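Local coordinates for succinoglycan biosynthesis protein (PDB 3B55) that is of uncertain function but binds a calcium ion and belongs to the erythromycin esterase-like family, at residues L80-H85 and P139-K144; E89-K94 and S437-H442. The protein carries 1 engineered substitution. All coordinates share one frame; numbering follows the deposited sequence.

Contact 1. Residues L80-H85 and P139-K144; sequences LGEATH and PVFKTK. With CA (calcium ion), chain B.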
# COMPACT_ATOMS: atom_id res chain seq x y z
N LEU A 80 -1.58 -3.51 5.90
CA LEU A 80 -2.31 -2.59 6.76
C LEU A 80 -3.13 -1.68 5.85
O LEU A 80 -2.64 -0.67 5.34
CB LEU A 80 -1.31 -1.78 7.61
CG LEU A 80 -1.80 -0.90 8.76
CD1 LEU A 80 -2.69 -1.72 9.71
CD2 LEU A 80 -0.57 -0.35 9.52
N GLY A 81 -4.40 -2.04 5.66
CA GLY A 81 -5.24 -1.25 4.78
C GLY A 81 -6.01 -0.09 5.36
O GLY A 81 -6.28 -0.03 6.56
N GLU A 82 -6.35 0.87 4.50
CA GLU A 82 -7.12 2.04 4.92
C GLU A 82 -8.45 2.00 4.19
O GLU A 82 -8.49 1.87 2.97
CB GLU A 82 -6.36 3.34 4.63
CG GLU A 82 -5.57 3.36 3.33
CD GLU A 82 -4.48 4.43 3.35
OE1 GLU A 82 -3.65 4.43 4.29
OE2 GLU A 82 -4.44 5.27 2.42
N ALA A 83 -9.55 2.07 4.95
CA ALA A 83 -10.88 2.02 4.35
C ALA A 83 -11.02 3.06 3.26
O ALA A 83 -11.76 2.87 2.31
CB ALA A 83 -11.95 2.22 5.43
N THR A 84 -10.29 4.16 3.40
CA THR A 84 -10.32 5.26 2.44
C THR A 84 -9.03 6.07 2.54
O THR A 84 -8.38 6.07 3.58
CB THR A 84 -11.48 6.23 2.72
OG1 THR A 84 -11.32 7.39 1.90
CG2 THR A 84 -11.48 6.67 4.19
N HIS A 85 -8.68 6.77 1.47
CA HIS A 85 -7.48 7.59 1.46
C HIS A 85 -7.74 9.01 1.96
O HIS A 85 -6.83 9.84 1.93
CB HIS A 85 -6.90 7.71 0.06
CG HIS A 85 -6.29 6.44 -0.43
ND1 HIS A 85 -5.61 5.57 0.39
CD2 HIS A 85 -6.19 5.93 -1.68
CE1 HIS A 85 -5.12 4.58 -0.32
NE2 HIS A 85 -5.46 4.77 -1.58
N PRO A 139 -0.42 13.71 -4.54
CA PRO A 139 -1.40 14.72 -4.10
C PRO A 139 -2.38 14.30 -3.01
O PRO A 139 -2.53 15.01 -2.02
CB PRO A 139 -2.09 15.11 -5.40
CG PRO A 139 -0.96 15.06 -6.38
CD PRO A 139 -0.27 13.74 -6.01
N VAL A 140 -3.03 13.16 -3.19
CA VAL A 140 -3.99 12.69 -2.20
C VAL A 140 -3.32 12.36 -0.87
O VAL A 140 -3.98 12.33 0.17
CB VAL A 140 -4.76 11.44 -2.72
CG1 VAL A 140 -3.80 10.31 -3.03
CG2 VAL A 140 -5.77 11.00 -1.68
N PHE A 141 -2.01 12.12 -0.89
CA PHE A 141 -1.27 11.81 0.34
C PHE A 141 -0.48 13.00 0.87
O PHE A 141 0.25 12.87 1.85
CB PHE A 141 -0.34 10.62 0.12
CG PHE A 141 -1.04 9.36 -0.28
CD1 PHE A 141 -2.09 8.86 0.48
CD2 PHE A 141 -0.66 8.68 -1.44
CE1 PHE A 141 -2.76 7.70 0.10
CE2 PHE A 141 -1.32 7.52 -1.83
CZ PHE A 141 -2.38 7.03 -1.06
N LYS A 142 -0.60 14.16 0.22
CA LYS A 142 0.11 15.34 0.70
C LYS A 142 -0.72 15.83 1.89
O LYS A 142 -1.47 16.80 1.78
CB LYS A 142 0.17 16.43 -0.37
CG LYS A 142 1.10 16.14 -1.54
CD LYS A 142 1.24 17.39 -2.41
CE LYS A 142 1.70 17.07 -3.84
NZ LYS A 142 3.12 16.64 -3.97
N THR A 143 -0.60 15.16 3.02
CA THR A 143 -1.37 15.54 4.20
C THR A 143 -0.49 15.60 5.44
O THR A 143 0.61 15.06 5.46
CB THR A 143 -2.51 14.53 4.48
OG1 THR A 143 -1.95 13.27 4.88
CG2 THR A 143 -3.33 14.31 3.23
N LYS A 144 -1.00 16.25 6.47
CA LYS A 144 -0.29 16.41 7.72
C LYS A 144 -0.01 15.07 8.41
O LYS A 144 1.07 14.88 8.99
CB LYS A 144 -1.12 17.29 8.65
CG LYS A 144 -0.38 17.83 9.85
CD LYS A 144 -1.28 18.81 10.56
CE LYS A 144 -1.81 19.84 9.58
NZ LYS A 144 -2.88 20.71 10.12
CA CA B . -5.14 3.82 -3.74
O HOH W 1 -5.89 12.20 2.32
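Phe141 turns its ring edge onto one face of His85 in a T-shaped (edge-to-face) stack, with ring centroids 4.9 Å apart and planes at 80°. Phe141 CZ stands above the centre of the imidazole, while Phe141 CE1 comes within 3.6 Å of His85 ND1. A flat phenyl suits this place because it can lay its C-H edge on the imidazole face. The CG of Phe141 lies beside its own backbone N, opposite the carbonyl carbon (chi1 -60°), and this setting brings the far end of the ring over the histidine. Aliphatic packing completes the apolar part: Val140 CG2 rests 3.9 Å from His85 CB, and CG1 of the same valine sits over a face of the Phe141 ring, so the two beta-branched methyls serve different partners.

Polar interactions use both imidazole nitrogens, which is what histidine offers here. NE2 of His85 binds the calcium ion at 2.4 Å, with Glu113 as the other protein ligand, and ND1 donates to Glu82 OE2 in a His-carboxylate hydrogen bond whose modelled length is doubtfully short. One water joins the backbones, donating to His85 O and to Val140 O.

The loop of 139-144 leads into helix 144-158. Leu80 to Glu82 finish strand 77-82, between parallel strands 336-344 and 301-306, and His85 stands in the loop just beyond; Leu80 packs against helix 88-104.

Contact 2. Residues E89-K94 and S437-H442; sequences EVFTMK and SPSQVH
Glu89 grips Ser437 with both carboxylate oxygens, a bidentate arrangement that joins helix 88-104 to the C-terminal loop following strand 435-436. The helix belongs to a beta-alpha-beta crossover in the alpha/beta fold: it leads from strand 77-82 to the parallel strand 109-112, with strand 301-306 lying between the two.

The close grip is at Glu89 and Ser437, although both are partly exposed. Ser437 N donates to Glu89 OE1 at 2.6 Å. This bond is fairly straight but arrives from above the carboxylate plane. Ser437 OG donates to Glu89 OE2, also at 2.6 Å, and meets the syn lone pair on the side of the other oxygen. A bend at chi2 (69°) curls the glutamate toward the loop, and the two bonds together limit rotation of its carboxylate. Glutamate is long enough to span the gap, while serine offers a backbone N-H and a hydroxyl close together. A backbone hydrogen bond between Ser437 and His88 adds a further tie to the start of the helix.

The buried side, by contrast, is a looser and apolar touch of one ring edge on one carbon. Phe91 presents its edge to Ser439, whose CB lies near the ring plane, 3.7 Å from Phe91 CE2. Small serine lets the loop pass close to this bulky ring, which also packs against Glu145 of helix 144-158. The hydroxyl of Ser439 has its polar partner elsewhere: OG is hydrogen-bonded to Asn349 ND2.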
# COMPACT_ATOMS: atom_id res chain seq x y z
N GLU A 89 -8.50 9.99 11.12
CA GLU A 89 -8.39 8.95 12.14
C GLU A 89 -7.86 7.64 11.57
O GLU A 89 -7.18 6.89 12.26
CB GLU A 89 -9.75 8.69 12.81
CG GLU A 89 -10.34 9.88 13.56
CD GLU A 89 -10.80 11.01 12.64
OE1 GLU A 89 -10.94 10.80 11.41
OE2 GLU A 89 -11.06 12.12 13.16
N VAL A 90 -8.19 7.37 10.31
CA VAL A 90 -7.72 6.14 9.70
C VAL A 90 -6.20 6.22 9.56
O VAL A 90 -5.49 5.27 9.89
CB VAL A 90 -8.36 5.90 8.33
CG1 VAL A 90 -7.76 4.67 7.69
CG2 VAL A 90 -9.86 5.73 8.49
N PHE A 91 -5.71 7.36 9.07
CA PHE A 91 -4.27 7.54 8.92
C PHE A 91 -3.56 7.46 10.27
O PHE A 91 -2.60 6.71 10.42
CB PHE A 91 -3.94 8.90 8.30
CG PHE A 91 -4.18 8.98 6.81
CD1 PHE A 91 -3.94 7.87 5.99
CD2 PHE A 91 -4.61 10.17 6.22
CE1 PHE A 91 -4.12 7.95 4.61
CE2 PHE A 91 -4.79 10.26 4.84
CZ PHE A 91 -4.55 9.15 4.03
N THR A 92 -4.02 8.23 11.26
CA THR A 92 -3.36 8.22 12.56
C THR A 92 -3.39 6.87 13.26
O THR A 92 -2.43 6.51 13.95
CB THR A 92 -3.93 9.29 13.52
OG1 THR A 92 -5.32 9.01 13.77
CG2 THR A 92 -3.77 10.69 12.93
N MSE A 93 -4.48 6.13 13.11
CA MSE A 93 -4.58 4.82 13.74
C MSE A 93 -3.59 3.85 13.08
O MSE A 93 -3.04 2.97 13.73
CB MSE A 93 -6.00 4.26 13.61
CG MSE A 93 -6.22 2.98 14.38
SE MSE A 93 -5.90 3.17 16.30
CE MSE A 93 -7.57 3.95 16.83
N LYS A 94 -3.37 4.03 11.78
CA LYS A 94 -2.44 3.17 11.06
C LYS A 94 -1.01 3.54 11.47
O LYS A 94 -0.11 2.70 11.48
CB LYS A 94 -2.62 3.33 9.55
CG LYS A 94 -3.77 2.51 9.00
CD LYS A 94 -3.84 2.61 7.48
CE LYS A 94 -2.54 2.14 6.83
NZ LYS A 94 -2.62 2.28 5.35
N SER A 437 -13.08 11.92 10.38
CA SER A 437 -13.14 13.29 9.89
C SER A 437 -12.12 13.36 8.75
O SER A 437 -11.26 12.49 8.61
CB SER A 437 -12.80 14.28 11.00
OG SER A 437 -11.46 14.10 11.45
N PRO A 438 -12.19 14.41 7.91
CA PRO A 438 -11.28 14.59 6.77
C PRO A 438 -9.78 14.65 7.09
O PRO A 438 -9.36 15.25 8.09
CB PRO A 438 -11.77 15.89 6.13
CG PRO A 438 -13.23 15.95 6.52
CD PRO A 438 -13.16 15.52 7.97
N SER A 439 -8.97 14.02 6.24
CA SER A 439 -7.52 14.04 6.41
C SER A 439 -7.13 15.51 6.30
O SER A 439 -7.83 16.29 5.65
CB SER A 439 -6.85 13.24 5.30
OG SER A 439 -7.12 13.82 4.04
N GLN A 440 -6.03 15.90 6.93
CA GLN A 440 -5.61 17.29 6.90
C GLN A 440 -4.71 17.57 5.70
O GLN A 440 -3.49 17.67 5.83
CB GLN A 440 -4.91 17.62 8.21
CG GLN A 440 -5.71 17.13 9.41
CD GLN A 440 -5.11 17.52 10.75
OE1 GLN A 440 -5.64 17.18 11.80
NE2 GLN A 440 -3.99 18.22 10.71
N VAL A 441 -5.34 17.70 4.53
CA VAL A 441 -4.63 17.95 3.29
C VAL A 441 -4.00 19.34 3.23
O VAL A 441 -4.65 20.34 3.54
CB VAL A 441 -5.57 17.79 2.07
CG1 VAL A 441 -6.10 16.37 2.02
CG2 VAL A 441 -6.73 18.77 2.19
N HIS A 442 -2.74 19.39 2.81
CA HIS A 442 -2.01 20.65 2.70
C HIS A 442 -2.73 21.69 1.87
O HIS A 442 -3.50 21.36 0.96
CB HIS A 442 -0.64 20.41 2.08
CG HIS A 442 0.40 19.94 3.05
ND1 HIS A 442 0.52 20.47 4.31
CD2 HIS A 442 1.40 19.04 2.91
CE1 HIS A 442 1.56 19.92 4.92
NE2 HIS A 442 2.11 19.05 4.09

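From the N terminus, the chain passes through 80-85 and then 89-94, the first halves of the two contacts. Contact 1 closes a loop of 53 intervening residues on reaching 139-144; contact 2 closes a far longer one, of 342, at 437-442. Their segments alternate, so the loops cross instead of nesting. The contacts also touch directly. Lys94 NZ reaches back from helix 88-104 to form a salt bridge with Glu82 OE1 at 2.6 Å, and Lys144 N probably donates to Gln440 O at 2.9 Å. The end of strand 77-82, the loop after it that carries the calcium ligand His85, helix 88-104, the lead into helix 144-158 and the chain's C-terminal end are thus brought together.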